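Local coordinates for alpha,alpha-trehalose-phosphate synthase (UDP-forming) (Burkholderia multivorans, PDB 5UOF), which belongs to glycosyltransferase family 20 and adopts the two-domain GT-B fold of that clan, at residues Lys266-Val271 and Val364-Pro369; Val271-Tyr276 and Pro308-Asp313; Gly279-Phe284 and Arg321-Gly326; Val304-Pro309 and Gln344-Lys349. All blocks are in the same frame, centred on the assembly; numbering follows the deposited sequence.

Contact 1: Lys266-Val271 and Val364-Pro369; sequences KLVMSV and VGYVTP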
loop_
_atom_site.group_PDB
_atom_site.type_symbol
_atom_site.label_atom_id
_atom_site.label_comp_id
_atom_site.label_asym_id
_atom_site.label_seq_id
_atom_site.Cartn_x
_atom_site.Cartn_y
_atom_site.Cartn_z
ATOM N N LYS A 266 16.453 33.987 -1.249
ATOM C CA LYS A 266 16.595 32.666 -1.850
ATOM C C LYS A 266 15.244 32.168 -2.347
ATOM O O LYS A 266 14.189 32.577 -1.862
ATOM C CB LYS A 266 17.166 31.673 -0.837
ATOM C CG LYS A 266 18.499 32.077 -0.228
ATOM C CD LYS A 266 19.664 31.738 -1.125
ATOM C CE LYS A 266 20.990 31.988 -0.398
ATOM N NZ LYS A 266 22.169 31.505 -1.175
ATOM N N LEU A 267 15.289 31.273 -3.331
ATOM C CA LEU A 267 14.102 30.795 -4.021
ATOM C C LEU A 267 14.079 29.275 -3.987
ATOM O O LEU A 267 15.043 28.626 -4.415
ATOM C CB LEU A 267 14.076 31.298 -5.469
ATOM C CG LEU A 267 13.030 30.677 -6.404
ATOM C CD1 LEU A 267 11.621 30.999 -5.933
ATOM C CD2 LEU A 267 13.238 31.167 -7.839
ATOM N N VAL A 268 12.984 28.717 -3.461
ATOM C CA VAL A 268 12.687 27.287 -3.540
ATOM C C VAL A 268 11.609 27.111 -4.603
ATOM O O VAL A 268 10.553 27.752 -4.531
ATOM C CB VAL A 268 12.217 26.736 -2.181
ATOM C CG1 VAL A 268 11.956 25.229 -2.264
ATOM C CG2 VAL A 268 13.248 27.041 -1.107
ATOM N N MET A 269 11.870 26.265 -5.600
ATOM C CA MET A 269 10.928 26.031 -6.692
ATOM C C MET A 269 10.290 24.662 -6.532
ATOM O O MET A 269 10.963 23.695 -6.159
ATOM C CB MET A 269 11.613 26.093 -8.066
ATOM C CG MET A 269 11.894 27.488 -8.590
ATOM S SD MET A 269 10.419 28.463 -8.949
ATOM C CE MET A 269 9.622 27.420 -10.154
ATOM N N SER A 270 9.002 24.589 -6.855
ATOM C CA SER A 270 8.217 23.363 -6.772
ATOM C C SER A 270 7.164 23.447 -7.873
ATOM O O SER A 270 6.506 24.483 -8.020
ATOM C CB SER A 270 7.585 23.230 -5.376
ATOM O OG SER A 270 6.860 22.025 -5.208
ATOM N N VAL A 271 7.029 22.387 -8.676
ATOM C CA VAL A 271 6.122 22.393 -9.823
ATOM C C VAL A 271 5.425 21.040 -9.854
ATOM O O VAL A 271 6.089 20.008 -10.007
ATOM C CB VAL A 271 6.845 22.643 -11.161
ATOM C CG1 VAL A 271 5.850 22.669 -12.294
ATOM C CG2 VAL A 271 7.628 23.961 -11.140
ATOM N N VAL A 364 16.970 25.901 -4.585
ATOM C CA VAL A 364 16.481 24.597 -4.137
ATOM C C VAL A 364 15.367 24.180 -5.084
ATOM O O VAL A 364 14.491 24.981 -5.416
ATOM C CB VAL A 364 15.964 24.622 -2.686
ATOM C CG1 VAL A 364 15.539 23.205 -2.240
ATOM C CG2 VAL A 364 17.032 25.173 -1.741
ATOM N N GLY A 365 15.419 22.917 -5.531
ATOM C CA GLY A 365 14.301 22.287 -6.196
ATOM C C GLY A 365 13.661 21.330 -5.208
ATOM O O GLY A 365 14.324 20.446 -4.665
ATOM N N TYR A 366 12.369 21.510 -4.986
ATOM C CA TYR A 366 11.658 20.857 -3.886
ATOM C C TYR A 366 10.655 19.897 -4.516
ATOM O O TYR A 366 9.548 20.289 -4.897
ATOM C CB TYR A 366 11.003 21.926 -3.039
ATOM C CG TYR A 366 10.347 21.512 -1.743
ATOM C CD1 TYR A 366 10.635 20.313 -1.122
ATOM C CD2 TYR A 366 9.454 22.381 -1.127
ATOM C CE1 TYR A 366 10.013 19.979 0.101
ATOM C CE2 TYR A 366 8.849 22.070 0.069
ATOM C CZ TYR A 366 9.119 20.872 0.675
ATOM O OH TYR A 366 8.477 20.584 1.855
ATOM N N VAL A 367 11.070 18.635 -4.656
ATOM C CA VAL A 367 10.337 17.653 -5.457
ATOM C C VAL A 367 10.093 16.400 -4.625
ATOM O O VAL A 367 10.832 15.414 -4.728
ATOM C CB VAL A 367 11.121 17.326 -6.743
ATOM C CG1 VAL A 367 10.295 16.452 -7.675
ATOM C CG2 VAL A 367 11.557 18.607 -7.443
ATOM N N THR A 368 9.060 16.408 -3.798
ATOM C CA THR A 368 8.884 15.345 -2.805
ATOM C C THR A 368 7.483 14.738 -2.866
ATOM O O THR A 368 6.763 14.700 -1.861
ATOM C CB THR A 368 9.210 15.877 -1.410
ATOM O OG1 THR A 368 8.326 16.955 -1.080
ATOM C CG2 THR A 368 10.672 16.386 -1.344
ATOM N N PRO A 369 7.089 14.191 -4.023
ATOM C CA PRO A 369 5.789 13.511 -4.103
ATOM C C PRO A 369 5.751 12.295 -3.198
ATOM O O PRO A 369 6.779 11.674 -2.924
ATOM C CB PRO A 369 5.697 13.082 -5.576
ATOM C CG PRO A 369 7.151 12.926 -6.004
ATOM C CD PRO A 369 7.850 14.073 -5.280
HETATM O O HOH W 1 8.135 19.959 -7.527
#
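Y366 and V268 meet on one face of the sheet, where their strands run side by side, and Y366 is the side chain to follow. Its CB sits 3.5 Å from V268 CG1 and also lies close to the carbonyl oxygen of M269. CG and CD2 continue past the same V268 methyl, which approaches the ring obliquely. With CG anti to the backbone N (chi1 -173°), the ring leaves the strand for the helical layer. There its tip, OH, hydrogen-bonds to the carbonyl oxygen of R283, and L423 of helix 416-428 touches the side chain. V364 stands next to V268 on this face, pointing the same way, with V364 CB 4.0 Å from V268 CG2.

The backbones are joined through M269. Its N-H reaches V364 O at 2.9 Å in an almost straight bond (172° at the hydrogen), and its oxygen accepts from Y366 N, again at 2.9 Å. A weaker bond, V364 N to L267 O at 3.3 Å, precedes these two. Beyond them the strands part. S270 OG comes within 3.2 Å of Y366 O, but its strongest hydrogen bond is to OE1 of Q305, while a water bridges V271 N and Y366 O.

The strands run parallel with a 31° twist between the short segments. They are the two middle strands of a six-stranded parallel sheet in the order 3-2-1-4-5-6, and this pair lies where the chain reverses its direction of travel across the sheet, as in the Rossmann-like domains of GT-B glycosyltransferases.

Contact 2: Val271-Tyr276 and Pro308-Asp313; sequences VDRLDY and PPTRSD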
loop_
_atom_site.group_PDB
_atom_site.type_symbol
_atom_site.label_atom_id
_atom_site.label_comp_id
_atom_site.label_asym_id
_atom_site.label_seq_id
_atom_site.Cartn_x
_atom_site.Cartn_y
_atom_site.Cartn_z
ATOM N N VAL A 271 7.029 22.387 -8.676
ATOM C CA VAL A 271 6.122 22.393 -9.823
ATOM C C VAL A 271 5.425 21.040 -9.854
ATOM O O VAL A 271 6.089 20.008 -10.007
ATOM C CB VAL A 271 6.845 22.643 -11.161
ATOM C CG1 VAL A 271 5.850 22.669 -12.294
ATOM C CG2 VAL A 271 7.628 23.961 -11.140
ATOM N N ASP A 272 4.104 21.038 -9.671
ATOM C CA ASP A 272 3.343 19.791 -9.584
ATOM C C ASP A 272 1.944 19.987 -10.132
ATOM O O ASP A 272 1.289 20.977 -9.815
ATOM C CB ASP A 272 3.177 19.305 -8.132
ATOM C CG ASP A 272 4.486 19.101 -7.407
ATOM O OD1 ASP A 272 5.165 20.100 -7.073
ATOM O OD2 ASP A 272 4.810 17.929 -7.112
ATOM N N ARG A 273 1.466 19.018 -10.911
ATOM C CA ARG A 273 0.033 18.943 -11.124
ATOM C C ARG A 273 -0.650 18.545 -9.815
ATOM O O ARG A 273 -0.044 17.950 -8.921
ATOM C CB ARG A 273 -0.298 17.952 -12.240
ATOM C CG ARG A 273 -0.142 16.501 -11.851
ATOM C CD ARG A 273 -0.422 15.577 -13.028
ATOM N NE ARG A 273 -1.776 15.739 -13.551
ATOM C CZ ARG A 273 -2.824 15.028 -13.146
ATOM N NH1 ARG A 273 -2.674 14.107 -12.205
ATOM N NH2 ARG A 273 -4.021 15.236 -13.681
ATOM N N LEU A 274 -1.920 18.905 -9.688
ATOM C CA LEU A 274 -2.648 18.634 -8.451
ATOM C C LEU A 274 -3.228 17.227 -8.524
ATOM O O LEU A 274 -4.226 16.995 -9.209
ATOM C CB LEU A 274 -3.749 19.666 -8.229
ATOM C CG LEU A 274 -3.312 21.129 -8.112
ATOM C CD1 LEU A 274 -4.488 21.983 -7.622
ATOM C CD2 LEU A 274 -2.104 21.293 -7.182
ATOM N N ASP A 275 -2.607 16.280 -7.824
ATOM C CA ASP A 275 -3.255 14.997 -7.585
ATOM C C ASP A 275 -2.784 14.480 -6.234
ATOM O O ASP A 275 -1.874 15.041 -5.611
ATOM C CB ASP A 275 -3.011 13.982 -8.726
ATOM C CG ASP A 275 -1.557 13.590 -8.881
ATOM O OD1 ASP A 275 -0.945 13.119 -7.906
ATOM O OD2 ASP A 275 -1.021 13.722 -10.005
ATOM N N TYR A 276 -3.434 13.413 -5.768
ATOM C CA TYR A 276 -3.199 12.959 -4.405
ATOM C C TYR A 276 -1.883 12.217 -4.222
ATOM O O TYR A 276 -1.541 11.882 -3.086
ATOM C CB TYR A 276 -4.362 12.090 -3.927
ATOM C CG TYR A 276 -5.527 12.939 -3.481
ATOM C CD1 TYR A 276 -5.374 13.846 -2.433
ATOM C CD2 TYR A 276 -6.756 12.870 -4.119
ATOM C CE1 TYR A 276 -6.419 14.645 -2.018
ATOM C CE2 TYR A 276 -7.821 13.674 -3.705
ATOM C CZ TYR A 276 -7.638 14.560 -2.652
ATOM O OH TYR A 276 -8.669 15.367 -2.227
ATOM N N PRO A 308 0.224 23.639 -12.714
ATOM C CA PRO A 308 -0.477 23.788 -13.983
ATOM C C PRO A 308 -1.887 23.244 -13.856
ATOM O O PRO A 308 -2.071 22.098 -13.430
ATOM C CB PRO A 308 0.364 22.946 -14.957
ATOM C CG PRO A 308 1.705 22.795 -14.286
ATOM C CD PRO A 308 1.430 22.800 -12.820
ATOM N N PRO A 309 -2.903 24.046 -14.165
ATOM C CA PRO A 309 -4.285 23.586 -13.970
ATOM C C PRO A 309 -4.591 22.346 -14.802
ATOM O O PRO A 309 -4.159 22.219 -15.949
ATOM C CB PRO A 309 -5.122 24.786 -14.424
ATOM C CG PRO A 309 -4.209 25.967 -14.256
ATOM C CD PRO A 309 -2.845 25.450 -14.609
ATOM N N THR A 310 -5.317 21.408 -14.186
ATOM C CA THR A 310 -5.834 20.210 -14.851
ATOM C C THR A 310 -7.290 20.044 -14.413
ATOM O O THR A 310 -7.626 19.119 -13.670
ATOM C CB THR A 310 -5.010 18.958 -14.515
ATOM O OG1 THR A 310 -4.970 18.779 -13.093
ATOM C CG2 THR A 310 -3.589 19.064 -15.058
ATOM N N ARG A 311 -8.149 20.960 -14.877
ATOM C CA ARG A 311 -9.557 20.944 -14.484
ATOM C C ARG A 311 -10.204 19.582 -14.716
ATOM O O ARG A 311 -11.219 19.265 -14.084
ATOM C CB ARG A 311 -10.327 22.030 -15.242
ATOM N N SER A 312 -9.637 18.770 -15.613
ATOM C CA SER A 312 -10.107 17.402 -15.814
ATOM C C SER A 312 -9.908 16.577 -14.545
ATOM O O SER A 312 -8.840 16.621 -13.925
ATOM C CB SER A 312 -9.374 16.761 -16.993
ATOM N N ASP A 313 -10.933 15.792 -14.197
ATOM C CA ASP A 313 -11.176 15.286 -12.846
ATOM C C ASP A 313 -11.452 16.473 -11.932
ATOM O O ASP A 313 -10.650 16.798 -11.044
ATOM C CB ASP A 313 -10.020 14.431 -12.319
ATOM C CG ASP A 313 -10.417 13.605 -11.105
ATOM O OD1 ASP A 313 -11.562 13.774 -10.618
ATOM O OD2 ASP A 313 -9.591 12.784 -10.643
HETATM O O HOH W 2 -3.192 20.402 -11.764
HETATM O O HOH W 3 -5.618 17.141 -11.399
#
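P308 and T310 meet the loop D272-L274 mostly through water, with only loose direct packing, where two loops run side by side just past the C-terminal ends of neighbouring parallel strands. The direct touch is made by the proline ring: P308 CD lies 3.5 Å from D272 O, and V271 CG1 is barely in reach of the same carbon.

Most of the polar linking falls to one water. It accepts from L274 N at 2.9 Å and donates to P308 O at 2.6 Å, and it lies 2.7 Å from T310 OG1. The threonine hydroxyl is placed for this by its chi1 of 56°, which sets OG1 between the backbone N and the carbonyl carbon. A second water donates to L274 O at 2.6 Å. Its very short approach to T310 OG1 makes that link doubtful.

R273 crosses T310 at about a right angle. Its NH2 stays 3.7 Å from T310 OG1, a contact and no more, while NH1 turns back within its own loop to form a salt bridge with D275 OD2 at 2.8 Å. The arginine uses the anti lone pair of OD2, and that oxygen sits 20° out of the guanidinium plane.

D272 turns away from P308 to pair with R283 of helix 280-293. L274 packs on L280 of that helix and on Y317 and L324 of helix 314-335, so this leucine of the first loop fits between the two helices that follow strands 266-271 and 301-306.

Contact 3: Gly279-Phe284 and Arg321-Gly326; sequences GLVERF and RETLEG
L324 reaches across from helix 314-335 and lays both its methyls on L280, with CD2 also reaching V281, at the start of helix 280-293. Both helices are crossovers of the Rossmann-like domain and pack next to each other on one side of its parallel sheet. Their short segments run nearly parallel, 9° apart, with axes 9.9 Å from each other.

The leucine straddles CB of L280: L324 CD2 is 3.5 Å from it, tighter than usual for two carbons, and L324 CD1 is 3.7 Å away. L324 gets there with CG anti to its carbonyl carbon (chi1 -67°), its end drawing closer to the other helix than its base. L324 CD2 also lies on one face of the F284 ring, 4.3 Å above the plane and displaced toward the rim. The same ring turns an edge to the backbone of L324, with F284 CE2 3.8 Å from L324 O. One phenyl group thus meets both ends of one leucine.

Toward the outside, V281 and T323 stand at about a right angle. They touch through methyls, V281 CG2 and T323 CG2; the T323 hydroxyl bonds instead to R319 O one turn back in its own helix. On the sheet side, F284 packs on L303 and Q305 of strand 301-306.

L280 does double duty: while its CB faces L324, its CD2 sits over the centre of the R283 guanidinium, 3.6 Å above that plane.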
loop_
_atom_site.group_PDB
_atom_site.type_symbol
_atom_site.label_atom_id
_atom_site.label_comp_id
_atom_site.label_asym_id
_atom_site.label_seq_id
_atom_site.Cartn_x
_atom_site.Cartn_y
_atom_site.Cartn_z
ATOM N N GLY A 279 1.451 14.949 -2.382
ATOM C CA GLY A 279 1.749 15.359 -1.013
ATOM C C GLY A 279 1.974 16.850 -0.869
ATOM O O GLY A 279 2.914 17.279 -0.181
ATOM N N LEU A 280 1.139 17.659 -1.522
ATOM C CA LEU A 280 1.418 19.091 -1.547
ATOM C C LEU A 280 1.110 19.752 -0.205
ATOM O O LEU A 280 1.722 20.769 0.131
ATOM C CB LEU A 280 0.651 19.743 -2.691
ATOM C CG LEU A 280 1.291 19.348 -4.024
ATOM C CD1 LEU A 280 0.375 19.648 -5.214
ATOM C CD2 LEU A 280 2.629 20.073 -4.176
ATOM N N VAL A 281 0.178 19.204 0.579
ATOM C CA VAL A 281 -0.002 19.719 1.933
ATOM C C VAL A 281 1.275 19.527 2.732
ATOM O O VAL A 281 1.751 20.444 3.416
ATOM C CB VAL A 281 -1.190 19.039 2.632
ATOM C CG1 VAL A 281 -1.169 19.365 4.129
ATOM C CG2 VAL A 281 -2.497 19.488 1.997
ATOM N N GLU A 282 1.830 18.314 2.669
ATOM C CA GLU A 282 3.084 18.021 3.353
ATOM C C GLU A 282 4.190 18.931 2.854
ATOM O O GLU A 282 5.010 19.413 3.639
ATOM C CB GLU A 282 3.471 16.556 3.144
ATOM C CG GLU A 282 2.573 15.551 3.858
ATOM C CD GLU A 282 1.326 15.179 3.071
ATOM O OE1 GLU A 282 0.623 14.239 3.495
ATOM O OE2 GLU A 282 1.043 15.814 2.036
ATOM N N ARG A 283 4.226 19.167 1.542
ATOM C CA ARG A 283 5.213 20.067 0.953
ATOM C C ARG A 283 5.184 21.434 1.636
ATOM O O ARG A 283 6.220 21.957 2.080
ATOM C CB ARG A 283 4.912 20.187 -0.552
ATOM C CG ARG A 283 6.041 20.719 -1.426
ATOM C CD ARG A 283 6.960 19.601 -1.890
ATOM N NE ARG A 283 6.229 18.543 -2.595
ATOM C CZ ARG A 283 6.014 18.512 -3.906
ATOM N NH1 ARG A 283 6.456 19.491 -4.685
ATOM N NH2 ARG A 283 5.327 17.502 -4.440
ATOM N N PHE A 284 3.994 22.026 1.729
ATOM C CA PHE A 284 3.856 23.342 2.331
ATOM C C PHE A 284 4.177 23.293 3.816
ATOM O O PHE A 284 4.828 24.200 4.342
ATOM C CB PHE A 284 2.440 23.884 2.152
ATOM C CG PHE A 284 2.099 24.322 0.744
ATOM C CD1 PHE A 284 2.939 24.046 -0.324
ATOM C CD2 PHE A 284 0.935 25.033 0.518
ATOM C CE1 PHE A 284 2.595 24.460 -1.614
ATOM C CE2 PHE A 284 0.585 25.447 -0.769
ATOM C CZ PHE A 284 1.427 25.163 -1.827
ATOM N N ARG A 321 -7.078 21.810 -4.680
ATOM C CA ARG A 321 -6.798 23.242 -4.764
ATOM C C ARG A 321 -7.332 23.979 -3.539
ATOM O O ARG A 321 -6.636 24.823 -2.961
ATOM C CB ARG A 321 -7.393 23.811 -6.053
ATOM C CG ARG A 321 -7.188 25.298 -6.206
ATOM C CD ARG A 321 -7.537 25.763 -7.605
ATOM N NE ARG A 321 -7.399 27.215 -7.712
ATOM C CZ ARG A 321 -7.365 27.887 -8.856
ATOM N NH1 ARG A 321 -7.454 27.239 -10.015
ATOM N NH2 ARG A 321 -7.231 29.210 -8.839
ATOM N N GLU A 322 -8.547 23.646 -3.102
ATOM C CA GLU A 322 -9.105 24.303 -1.923
ATOM C C GLU A 322 -8.253 24.026 -0.691
ATOM O O GLU A 322 -7.976 24.934 0.104
ATOM C CB GLU A 322 -10.548 23.845 -1.689
ATOM C CG GLU A 322 -11.088 24.258 -0.328
ATOM C CD GLU A 322 -12.600 24.170 -0.239
ATOM O OE1 GLU A 322 -13.274 24.376 -1.270
ATOM O OE2 GLU A 322 -13.115 23.895 0.864
ATOM N N THR A 323 -7.817 22.774 -0.528
ATOM C CA THR A 323 -6.979 22.417 0.607
ATOM C C THR A 323 -5.676 23.200 0.592
ATOM O O THR A 323 -5.255 23.726 1.629
ATOM C CB THR A 323 -6.705 20.917 0.598
ATOM O OG1 THR A 323 -7.942 20.205 0.752
ATOM C CG2 THR A 323 -5.789 20.549 1.729
ATOM N N LEU A 324 -5.040 23.314 -0.585
ATOM C CA LEU A 324 -3.747 23.994 -0.673
ATOM C C LEU A 324 -3.892 25.496 -0.497
ATOM O O LEU A 324 -3.012 26.145 0.082
ATOM C CB LEU A 324 -3.074 23.696 -2.011
ATOM C CG LEU A 324 -2.630 22.257 -2.238
ATOM C CD1 LEU A 324 -1.946 22.156 -3.595
ATOM C CD2 LEU A 324 -1.686 21.817 -1.116
ATOM N N GLU A 325 -4.976 26.076 -1.019
ATOM C CA GLU A 325 -5.211 27.495 -0.780
ATOM C C GLU A 325 -5.366 27.776 0.710
ATOM O O GLU A 325 -4.852 28.779 1.212
ATOM C CB GLU A 325 -6.435 27.966 -1.572
ATOM C CG GLU A 325 -6.127 28.074 -3.062
ATOM C CD GLU A 325 -7.342 28.256 -3.961
ATOM O OE1 GLU A 325 -7.122 28.589 -5.146
ATOM O OE2 GLU A 325 -8.494 28.053 -3.518
ATOM N N GLY A 326 -6.044 26.884 1.436
ATOM C CA GLY A 326 -6.165 27.064 2.875
ATOM C C GLY A 326 -4.829 26.953 3.587
ATOM O O GLY A 326 -4.542 27.725 4.508
#

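Contact 4: Val304-Pro309 and Gln344-Lys349; sequences VQIAPP and QYLNRK. With EDO (1,2-ethanediol), chain O.
Q305 and Y345 lie side by side on one face of the sheet, with Q305 CG 3.9 Å from Y345 CD1. The backbone polar groups of the two strands are well matched. Q305 N gives its hydrogen to Q344 O at 2.8 Å, and Q305 O accepts from L346 N at 2.8 Å; both bonds run nearly straight out from the carbonyl. A307 N then reaches L346 O at 2.9 Å. That oxygen also takes a weak bond from R348 N, which closes an inverse gamma turn centred on N347, where the strand ends.

The Q305 amide is buried and has partners at both atoms. OE1 is taken by S270 OG of strand 266-271. NE2 serves D272 OD1 and also bends back to I306 O at 3.1 Å, arriving well above that carbonyl plane, 55° out of it.

Strand 301-306, helix 314-335 and strand 343-346 form a beta-alpha-beta crossover, and this contact joins its two parallel strands, the second of them at the edge of the sheet within this chain. On the face opposite Q305, V304 CG1 packs against L346 CD1.

N347 occupies the end of the crossover. Its ND2 donates to Y345 OH at 2.7 Å, nearly in the amide plane, and to a water 2.7 Å away that in turn donates a hydrogen bond to A307 O. The Y345 ring meanwhile offers its edge to A307 CB. Farther on, P309 CG rests against N347 O, and K349 O accepts a hydrogen bond from O1 of a bound 1,2-ethanediol, 2.9 Å away.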
loop_
_atom_site.group_PDB
_atom_site.type_symbol
_atom_site.label_atom_id
_atom_site.label_comp_id
_atom_site.label_asym_id
_atom_site.label_seq_id
_atom_site.Cartn_x
_atom_site.Cartn_y
_atom_site.Cartn_z
ATOM N N VAL A 304 8.027 29.093 -4.230
ATOM C CA VAL A 304 7.129 29.261 -5.363
ATOM C C VAL A 304 6.623 27.877 -5.739
ATOM O O VAL A 304 7.410 27.016 -6.148
ATOM C CB VAL A 304 7.831 29.943 -6.549
ATOM C CG1 VAL A 304 6.950 29.888 -7.801
ATOM C CG2 VAL A 304 8.123 31.387 -6.219
ATOM N N GLN A 305 5.321 27.655 -5.574
ATOM C CA GLN A 305 4.658 26.420 -5.991
ATOM C C GLN A 305 3.822 26.725 -7.223
ATOM O O GLN A 305 2.865 27.503 -7.152
ATOM C CB GLN A 305 3.776 25.852 -4.878
ATOM C CG GLN A 305 2.949 24.638 -5.328
ATOM C CD GLN A 305 3.799 23.406 -5.508
ATOM O OE1 GLN A 305 4.460 22.967 -4.569
ATOM N NE2 GLN A 305 3.797 22.839 -6.719
ATOM N N ILE A 306 4.187 26.118 -8.348
ATOM C CA ILE A 306 3.434 26.238 -9.584
ATOM C C ILE A 306 2.648 24.951 -9.756
ATOM O O ILE A 306 3.187 23.856 -9.559
ATOM C CB ILE A 306 4.363 26.498 -10.781
ATOM C CG1 ILE A 306 5.012 27.879 -10.627
ATOM C CG2 ILE A 306 3.594 26.394 -12.112
ATOM C CD1 ILE A 306 6.203 28.098 -11.536
ATOM N N ALA A 307 1.369 25.085 -10.083
ATOM C CA ALA A 307 0.484 23.942 -10.304
ATOM C C ALA A 307 -0.257 24.191 -11.607
ATOM O O ALA A 307 -1.256 24.931 -11.628
ATOM C CB ALA A 307 -0.483 23.739 -9.142
ATOM N N PRO A 308 0.224 23.639 -12.714
ATOM C CA PRO A 308 -0.477 23.788 -13.983
ATOM C C PRO A 308 -1.887 23.244 -13.856
ATOM O O PRO A 308 -2.071 22.098 -13.430
ATOM C CB PRO A 308 0.364 22.946 -14.957
ATOM C CG PRO A 308 1.705 22.795 -14.286
ATOM C CD PRO A 308 1.430 22.800 -12.820
ATOM N N PRO A 309 -2.903 24.046 -14.165
ATOM C CA PRO A 309 -4.285 23.586 -13.970
ATOM C C PRO A 309 -4.591 22.346 -14.802
ATOM O O PRO A 309 -4.159 22.219 -15.949
ATOM C CB PRO A 309 -5.122 24.786 -14.424
ATOM C CG PRO A 309 -4.209 25.967 -14.256
ATOM C CD PRO A 309 -2.845 25.450 -14.609
ATOM N N GLN A 344 4.319 31.619 -2.528
ATOM C CA GLN A 344 3.606 32.033 -3.735
ATOM C C GLN A 344 3.040 30.782 -4.388
ATOM O O GLN A 344 3.798 29.917 -4.834
ATOM C CB GLN A 344 4.534 32.767 -4.699
ATOM C CG GLN A 344 5.143 34.007 -4.093
ATOM C CD GLN A 344 6.183 34.632 -5.003
ATOM O OE1 GLN A 344 7.337 34.833 -4.599
ATOM N NE2 GLN A 344 5.782 34.939 -6.234
ATOM N N TYR A 345 1.717 30.678 -4.433
ATOM C CA TYR A 345 1.049 29.486 -4.934
ATOM C C TYR A 345 0.283 29.890 -6.186
ATOM O O TYR A 345 -0.693 30.649 -6.115
ATOM C CB TYR A 345 0.143 28.878 -3.859
ATOM C CG TYR A 345 -0.758 27.795 -4.366
ATOM C CD1 TYR A 345 -0.309 26.864 -5.291
ATOM C CD2 TYR A 345 -2.072 27.708 -3.927
ATOM C CE1 TYR A 345 -1.145 25.884 -5.772
ATOM C CE2 TYR A 345 -2.912 26.730 -4.400
ATOM C CZ TYR A 345 -2.440 25.824 -5.315
ATOM O OH TYR A 345 -3.281 24.860 -5.788
ATOM N N LEU A 346 0.750 29.397 -7.336
ATOM C CA LEU A 346 0.346 29.891 -8.649
ATOM C C LEU A 346 -0.328 28.761 -9.411
ATOM O O LEU A 346 0.337 27.807 -9.827
ATOM C CB LEU A 346 1.565 30.411 -9.414
ATOM C CG LEU A 346 2.189 31.646 -8.757
ATOM C CD1 LEU A 346 3.607 31.888 -9.272
ATOM C CD2 LEU A 346 1.295 32.856 -9.018
ATOM N N ASN A 347 -1.642 28.888 -9.608
ATOM C CA ASN A 347 -2.433 27.914 -10.358
ATOM C C ASN A 347 -2.429 28.321 -11.832
ATOM O O ASN A 347 -3.442 28.721 -12.408
ATOM C CB ASN A 347 -3.852 27.849 -9.804
ATOM C CG ASN A 347 -3.900 27.307 -8.394
ATOM O OD1 ASN A 347 -4.218 28.026 -7.441
ATOM N ND2 ASN A 347 -3.586 26.030 -8.251
ATOM N N ARG A 348 -1.242 28.225 -12.435
ATOM C CA ARG A 348 -0.959 28.843 -13.721
ATOM C C ARG A 348 -0.073 27.936 -14.564
ATOM O O ARG A 348 0.757 27.183 -14.045
ATOM C CB ARG A 348 -0.222 30.191 -13.570
ATOM C CG ARG A 348 -0.831 31.160 -12.584
ATOM C CD ARG A 348 -1.979 31.931 -13.206
ATOM N NE ARG A 348 -2.637 32.795 -12.231
ATOM C CZ ARG A 348 -3.827 32.542 -11.693
ATOM N NH1 ARG A 348 -4.502 31.452 -12.044
ATOM N NH2 ARG A 348 -4.342 33.378 -10.801
ATOM N N LYS A 349 -0.232 28.064 -15.872
ATOM C CA LYS A 349 0.600 27.375 -16.847
ATOM C C LYS A 349 1.666 28.335 -17.363
ATOM O O LYS A 349 1.346 29.439 -17.817
ATOM C CB LYS A 349 -0.255 26.851 -18.004
ATOM C CG LYS A 349 0.525 26.418 -19.242
ATOM C CD LYS A 349 1.280 25.116 -19.017
ATOM C CE LYS A 349 2.009 24.670 -20.284
ATOM N NZ LYS A 349 1.076 24.374 -21.418
HETATM C C1 EDO O . 0.713 32.532 -17.249
HETATM O O1 EDO O . -0.425 31.677 -17.105
HETATM C C2 EDO O . 0.347 33.876 -16.645
HETATM O O2 EDO O . 0.856 34.913 -17.486
HETATM O O HOH W 4 -3.712 24.641 -10.523
#

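Overall arrangement
All four contacts belong to one Rossmann-like domain. Contacts 1 and 4 lie in its parallel sheet, with centres about 12 Å apart. Strands 266-271 and 301-306 join them directly: S270 O and I306 N are 2.9 Å apart, a probable hydrogen bond. Contact 3 belongs to the helical layer on one side of that sheet, and contact 2 the loops at the strand ends, about 10 Å between centres from contact 4. Contacts 2 and 3, with centres about 12 Å apart, touch where L274 CD2 lies 3.7 Å from L324 CD1. The sodium ion held by R360, S362 and Q385 lies about 8 Å from the L267 side chain of contact 1.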